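Local coordinates for protein oxidase/hydroxylase (Streptomyces hygroscopicus subsp. hygroscopicus, PDB 4XCB) that probably acts as a 2-oxoglutarate-dependent oxygenase of the phytanoyl-CoA dioxygenase family, and binds nickel, 2-oxoglutarate and hygromycin B, at residues P5-T8 and R9-Y13; T180-D184 and S185-T189. All blocks are in the same frame, centred on the assembly; numbering follows the deposited sequence.

Contact 1 of 2, residues P5-T8 and R9-Y13; sequences PALT and REQLY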
ATOM      1  N   PRO A   5      16.488  -6.747 -21.430  1.00 29.84           N
ATOM      2  CA  PRO A   5      15.818  -7.082 -20.169  1.00 29.00           C
ATOM      3  C   PRO A   5      15.805  -8.579 -19.899  1.00 25.24           C
ATOM      4  O   PRO A   5      15.528  -9.375 -20.796  1.00 27.44           O
ATOM      5  CB  PRO A   5      14.400  -6.545 -20.379  1.00 27.98           C
ATOM      6  CG  PRO A   5      14.591  -5.398 -21.318  1.00 32.06           C
ATOM      7  CD  PRO A   5      15.676  -5.838 -22.258  1.00 35.19           C
ATOM      8  N   ALA A   6      16.128  -8.951 -18.666  1.00 20.95           N
ATOM      9  CA  ALA A   6      16.140 -10.349 -18.270  1.00 20.57           C
ATOM     10  C   ALA A   6      14.746 -10.936 -18.344  1.00 22.31           C
ATOM     11  O   ALA A   6      14.565 -12.096 -18.714  1.00 25.29           O
ATOM     12  CB  ALA A   6      16.687 -10.489 -16.875  1.00 23.71           C
ATOM     13  N   LEU A   7      13.768 -10.113 -17.975  1.00 18.18           N
ATOM     14  CA  LEU A   7      12.369 -10.536 -17.978  1.00 13.43           C
ATOM     15  C   LEU A   7      11.548  -9.649 -18.893  1.00 17.06           C
ATOM     16  O   LEU A   7      11.682  -8.426 -18.872  1.00 17.00           O
ATOM     17  CB  LEU A   7      11.789 -10.494 -16.553  1.00 15.46           C
ATOM     18  CG  LEU A   7      12.401 -11.460 -15.534  1.00 15.85           C
ATOM     19  CD1 LEU A   7      11.680 -11.334 -14.196  1.00 16.49           C
ATOM     20  CD2 LEU A   7      12.371 -12.893 -16.050  1.00 14.32           C
ATOM     21  N   THR A   8      10.677 -10.271 -19.680  1.00 17.46           N
ATOM     22  CA  THR A   8       9.783  -9.525 -20.551  1.00 20.67           C
ATOM     23  C   THR A   8       8.669  -8.877 -19.743  1.00 17.54           C
ATOM     24  O   THR A   8       8.508  -9.175 -18.561  1.00 14.64           O
ATOM     25  CB  THR A   8       9.157 -10.429 -21.616  1.00 20.09           C
ATOM     26  OG1 THR A   8       8.325 -11.409 -20.979  1.00 18.93           O
ATOM     27  CG2 THR A   8      10.243 -11.123 -22.423  1.00 23.51           C
ATOM     28  N   ARG A   9       7.901  -8.004 -20.397  1.00 20.66           N
ATOM     29  CA  ARG A   9       6.730  -7.376 -19.790  1.00 21.18           C
ATOM     30  C   ARG A   9       5.775  -8.444 -19.264  1.00 17.08           C
ATOM     31  O   ARG A   9       5.258  -8.348 -18.144  1.00 16.07           O
ATOM     32  CB  ARG A   9       6.005  -6.475 -20.803  1.00 21.64           C
ATOM     33  CG  ARG A   9       6.671  -5.136 -21.072  1.00 29.31           C
ATOM     34  CD  ARG A   9       6.695  -4.274 -19.823  1.00 35.44           C
ATOM     35  NE  ARG A   9       8.020  -4.231 -19.210  1.00 39.56           N
ATOM     36  CZ  ARG A   9       8.302  -3.590 -18.079  1.00 35.06           C
ATOM     37  NH1 ARG A   9       7.346  -2.943 -17.428  1.00 34.17           N
ATOM     38  NH2 ARG A   9       9.539  -3.599 -17.598  1.00 39.83           N
ATOM     39  N   GLU A  10       5.568  -9.479 -20.071  1.00 15.45           N
ATOM     40  CA  GLU A  10       4.662 -10.543 -19.696  1.00 15.86           C
ATOM     41  C   GLU A  10       5.199 -11.354 -18.517  1.00 13.98           C
ATOM     42  O   GLU A  10       4.442 -11.717 -17.621  1.00 13.25           O
ATOM     43  CB  GLU A  10       4.404 -11.460 -20.887  1.00 17.15           C
ATOM     44  CG  GLU A  10       3.352 -12.496 -20.623  1.00 21.04           C
ATOM     45  CD  GLU A  10       3.049 -13.327 -21.848  1.00 26.36           C
ATOM     46  OE1 GLU A  10       2.616 -12.748 -22.869  1.00 24.78           O
ATOM     47  OE2 GLU A  10       3.255 -14.556 -21.786  1.00 28.64           O
ATOM     48  N   GLN A  11       6.502 -11.635 -18.514  1.00 13.21           N
ATOM     49  CA  GLN A  11       7.116 -12.376 -17.413  1.00 13.50           C
ATOM     50  C   GLN A  11       7.011 -11.594 -16.102  1.00 11.69           C
ATOM     51  O   GLN A  11       6.685 -12.175 -15.065  1.00 12.68           O
ATOM     52  CB  GLN A  11       8.580 -12.695 -17.727  1.00 13.11           C
ATOM     53  CG  GLN A  11       8.746 -13.849 -18.699  1.00 14.28           C
ATOM     54  CD  GLN A  11      10.207 -14.105 -19.073  1.00 16.91           C
ATOM     55  OE1 GLN A  11      10.931 -13.184 -19.454  1.00 16.74           O
ATOM     56  NE2 GLN A  11      10.641 -15.362 -18.960  1.00 17.10           N
ATOM     57  N   LEU A  12       7.281 -10.291 -16.143  1.00 11.42           N
ATOM     58  CA  LEU A  12       7.072  -9.445 -14.961  1.00 11.90           C
ATOM     59  C   LEU A  12       5.612  -9.452 -14.516  1.00 14.51           C
ATOM     60  O   LEU A  12       5.324  -9.501 -13.313  1.00 10.53           O
ATOM     61  CB  LEU A  12       7.525  -8.008 -15.229  1.00 13.59           C
ATOM     62  CG  LEU A  12       9.029  -7.827 -15.397  1.00 17.50           C
ATOM     63  CD1 LEU A  12       9.347  -6.474 -15.995  1.00 21.70           C
ATOM     64  CD2 LEU A  12       9.699  -7.978 -14.040  1.00 14.80           C
ATOM     65  N   TYR A  13       4.695  -9.401 -15.484  1.00 13.32           N
ATOM     66  CA  TYR A  13       3.273  -9.383 -15.149  1.00 12.88           C
ATOM     67  C   TYR A  13       2.909 -10.643 -14.394  1.00  9.58           C
ATOM     68  O   TYR A  13       2.234 -10.590 -13.362  1.00 11.72           O
ATOM     69  CB  TYR A  13       2.395  -9.269 -16.397  1.00 13.05           C
ATOM     70  CG  TYR A  13       0.912  -9.240 -16.074  1.00 10.87           C
ATOM     71  CD1 TYR A  13       0.243  -8.028 -15.905  1.00 12.47           C
ATOM     72  CD2 TYR A  13       0.183 -10.412 -15.930  1.00 12.78           C
ATOM     73  CE1 TYR A  13      -1.119  -8.001 -15.620  1.00 12.21           C
ATOM     74  CE2 TYR A  13      -1.160 -10.391 -15.634  1.00 12.90           C
ATOM     75  CZ  TYR A  13      -1.803  -9.184 -15.477  1.00 11.84           C
ATOM     76  OH  TYR A  13      -3.147  -9.197 -15.187  1.00 11.92           O
TER
HETATM   77  O   HOH W   1      13.060 -12.841 -20.695  1.00 27.17           O
HETATM   78  O   HOH W   2      10.765  -6.212 -19.977  1.00 24.27           O

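Contact 2 of 2, residues T180-D184 and S185-T189; sequences TSLVD and SGFPT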
ATOM      1  N   THR A 180      -4.834 -31.983   8.751  1.00 35.98           N
ATOM      2  CA  THR A 180      -4.425 -32.628   7.509  1.00 32.53           C
ATOM      3  C   THR A 180      -3.924 -31.568   6.529  1.00 29.79           C
ATOM      4  O   THR A 180      -4.666 -30.653   6.176  1.00 33.43           O
ATOM      5  CB  THR A 180      -5.584 -33.423   6.873  1.00 36.60           C
ATOM      6  OG1 THR A 180      -5.775 -34.646   7.597  1.00 40.53           O
ATOM      7  CG2 THR A 180      -5.289 -33.744   5.416  1.00 32.47           C
ATOM      8  N   SER A 181      -2.670 -31.689   6.095  1.00 26.01           N
ATOM      9  CA  SER A 181      -2.086 -30.708   5.172  1.00 22.70           C
ATOM     10  C   SER A 181      -2.907 -30.517   3.915  1.00 23.67           C
ATOM     11  O   SER A 181      -3.425 -31.474   3.344  1.00 22.45           O
ATOM     12  CB  SER A 181      -0.667 -31.105   4.766  1.00 22.11           C
ATOM     13  OG  SER A 181      -0.271 -30.366   3.616  1.00 20.74           O
ATOM     14  N   LEU A 182      -3.007 -29.271   3.483  1.00 16.92           N
ATOM     15  CA  LEU A 182      -3.724 -28.932   2.269  1.00 17.73           C
ATOM     16  C   LEU A 182      -3.093 -29.582   1.038  1.00 19.03           C
ATOM     17  O   LEU A 182      -3.773 -29.750   0.027  1.00 20.78           O
ATOM     18  CB  LEU A 182      -3.782 -27.413   2.094  1.00 19.80           C
ATOM     19  CG  LEU A 182      -4.667 -26.679   3.104  1.00 19.72           C
ATOM     20  CD1 LEU A 182      -4.558 -25.176   2.945  1.00 24.26           C
ATOM     21  CD2 LEU A 182      -6.118 -27.114   2.939  1.00 22.92           C
ATOM     22  N   VAL A 183      -1.807 -29.947   1.102  1.00 18.62           N
ATOM     23  CA  VAL A 183      -1.189 -30.567  -0.080  1.00 14.87           C
ATOM     24  C   VAL A 183      -1.690 -31.999  -0.218  1.00 20.44           C
ATOM     25  O   VAL A 183      -1.584 -32.588  -1.289  1.00 21.92           O
ATOM     26  CB  VAL A 183       0.365 -30.580  -0.055  1.00 15.80           C
ATOM     27  CG1 VAL A 183       0.910 -29.200   0.299  1.00 16.35           C
ATOM     28  CG2 VAL A 183       0.903 -31.616   0.897  1.00 17.30           C
ATOM     29  N   ASP A 184      -2.228 -32.549   0.867  1.00 19.94           N
ATOM     30  CA  ASP A 184      -2.839 -33.881   0.827  1.00 21.85           C
ATOM     31  C   ASP A 184      -4.344 -33.829   0.589  1.00 23.76           C
ATOM     32  O   ASP A 184      -4.885 -34.627  -0.182  1.00 24.82           O
ATOM     33  CB  ASP A 184      -2.570 -34.639   2.124  1.00 23.57           C
ATOM     34  CG  ASP A 184      -1.152 -35.147   2.226  1.00 24.78           C
ATOM     35  OD1 ASP A 184      -0.598 -35.569   1.192  1.00 25.28           O
ATOM     36  OD2 ASP A 184      -0.590 -35.127   3.343  1.00 28.20           O
ATOM     37  N   SER A 185      -5.027 -32.901   1.252  1.00 24.14           N
ATOM     38  CA  SER A 185      -6.486 -32.840   1.175  1.00 20.29           C
ATOM     39  C   SER A 185      -6.963 -32.011  -0.010  1.00 23.93           C
ATOM     40  O   SER A 185      -8.076 -32.190  -0.501  1.00 23.91           O
ATOM     41  CB  SER A 185      -7.066 -32.267   2.468  1.00 24.72           C
ATOM     42  OG  SER A 185      -6.792 -30.878   2.580  1.00 26.76           O
ATOM     43  N   GLY A 186      -6.120 -31.095  -0.467  1.00 20.18           N
ATOM     44  CA  GLY A 186      -6.509 -30.151  -1.486  1.00 20.18           C
ATOM     45  C   GLY A 186      -7.129 -28.908  -0.878  1.00 14.82           C
ATOM     46  O   GLY A 186      -7.468 -28.881   0.303  1.00 18.26           O
ATOM     47  N   PHE A 187      -7.271 -27.878  -1.705  1.00 20.42           N
ATOM     48  CA  PHE A 187      -7.848 -26.602  -1.310  1.00 18.37           C
ATOM     49  C   PHE A 187      -8.316 -25.945  -2.595  1.00 19.63           C
ATOM     50  O   PHE A 187      -7.684 -26.133  -3.631  1.00 21.01           O
ATOM     51  CB  PHE A 187      -6.814 -25.743  -0.567  1.00 18.19           C
ATOM     52  CG  PHE A 187      -7.391 -24.529   0.116  1.00 22.37           C
ATOM     53  CD1 PHE A 187      -7.232 -23.267  -0.432  1.00 21.52           C
ATOM     54  CD2 PHE A 187      -8.086 -24.648   1.308  1.00 23.27           C
ATOM     55  CE1 PHE A 187      -7.762 -22.145   0.193  1.00 19.33           C
ATOM     56  CE2 PHE A 187      -8.625 -23.532   1.930  1.00 24.67           C
ATOM     57  CZ  PHE A 187      -8.458 -22.283   1.374  1.00 22.26           C
ATOM     58  N   PRO A 188      -9.435 -25.199  -2.556  1.00 16.75           N
ATOM     59  CA  PRO A 188     -10.031 -24.695  -3.802  1.00 21.29           C
ATOM     60  C   PRO A 188      -9.085 -23.878  -4.663  1.00 15.86           C
ATOM     61  O   PRO A 188      -9.220 -23.877  -5.884  1.00 19.53           O
ATOM     62  CB  PRO A 188     -11.185 -23.814  -3.310  1.00 22.50           C
ATOM     63  CG  PRO A 188     -11.535 -24.368  -1.981  1.00 22.25           C
ATOM     64  CD  PRO A 188     -10.245 -24.841  -1.380  1.00 21.50           C
ATOM     65  N   THR A 189      -8.141 -23.188  -4.024  1.00 16.63           N
ATOM     66  CA  THR A 189      -7.190 -22.352  -4.749  1.00 18.46           C
ATOM     67  C   THR A 189      -5.759 -22.887  -4.700  1.00 19.77           C
ATOM     68  O   THR A 189      -4.808 -22.173  -5.031  1.00 19.01           O
ATOM     69  CB  THR A 189      -7.195 -20.922  -4.203  1.00 18.36           C
ATOM     70  OG1 THR A 189      -6.773 -20.926  -2.836  1.00 18.01           O
ATOM     71  CG2 THR A 189      -8.597 -20.325  -4.303  1.00 17.63           C
TER

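Contact 1 of 2, residues P5-T8 and R9-Y13
Thr8 O accepts from Leu12 N at 2.9 Å, the first backbone bond of helix 9-18, where the loop 5-8 passes into it. Two further bonds tie Thr8 to Gln11 in opposite senses. Thr8 OG1 lies between its own N and carbonyl carbon (chi1 64°), a position that turns the hydroxyl back over the helix start, where it accepts from Gln11 N at 3.1 Å. In return the Gln11 side chain, extended beyond CG, reaches back along the turn. Its OE1 takes the N-H of Thr8 on a lone pair in the carbonyl plane, at 2.9 Å. A water donates to both Ala6 O and this OE1, so the amide oxygen is gripped twice. With an alanine in place of Gln11, Thr8 N and that water would probably lose their acceptor, and the loop end would be held less firmly. On the apolar side Leu7 CD1 meets Leu12 CD2 at 3.9 Å, two branched chains crossing obliquely, while Leu7 also packs on Pro77 and Val81 of helix 72-82. Threonine suits the N-cap because its short hydroxyl reaches a backbone N-H three residues on; glutamine has the length for the return bond. This reciprocal pairing is a capping box.

Contact 2 of 2, residues T180-D184 and S185-T189
Ser181 and Ser185 stand at the two ends of a single N-capped helical turn, the short helix 182-185, which lies in the phytanoyl-CoA dioxygenase region and leads toward strand 190-193 of the double-stranded beta helix. Ser181 is the N-cap: its OG accepts from Val183 N at 3.0 Å, an ST turn, and is also bonded to Glu256. A serine fits because its hydroxyl is small enough to fold back onto a backbone N-H in this buried place. The carbonyl oxygen of Ser181 serves two donors, Asp184 N and Ser185 N, the latter at 3.0 Å.

At the other end Gly186 N donates to Leu182 O at 2.7 Å, but from 38° out of the carbonyl plane, as the chain is already leaving the helix. Gly186 has a positive phi of 88°, and with its backbone angles a side chain would jam against the preceding carbonyl oxygen, which accounts for glycine. The exit is padded by Leu182, whose CD2 lies 3.6 Å from Phe187 CD2; Arg173 and Leu169 pack beside both residues, and Pro188 CD lies over one face of the Phe187 ring, toward its rim. Val183 points the other way, against Tyr103 and Leu104 of strand 102-105, with its side chain about 8 Å from that of the metal ligand His105. Asp184, pointing away from residues 185-189, forms a salt bridge with Arg213. Thr180 CG2 touches Ser185 CB at 3.7 Å. The Ser185 hydroxyl, placed between its own N and carbonyl carbon (chi1 71°), reaches forward past the helix end, and its OG donates to a lone pair of Gly186 O at 3.1 Å.

From the N terminus, contact 1 comes first, turning the chain from its opening loop into helix 9-18, which precedes strand 20-23, outermost within the chain in the six-stranded sheet. Contact 2 follows much later, in series and without crossing: residues 180-189 pass through helix 182-185 to strand 190-193, outermost within the chain in the four-stranded sheet. Each closes only a local turn. Within one chain the centres of contact 1 and contact 2 are 31 Å apart, and the nearest atoms of contact 1 and contact 2 are about 16 Å apart. Between subunits they do meet: Glu10 of contact 1 packs against Phe187 of the second subunit, and Phe187 here likewise against Glu10 of that subunit, joining helix start to helix exit.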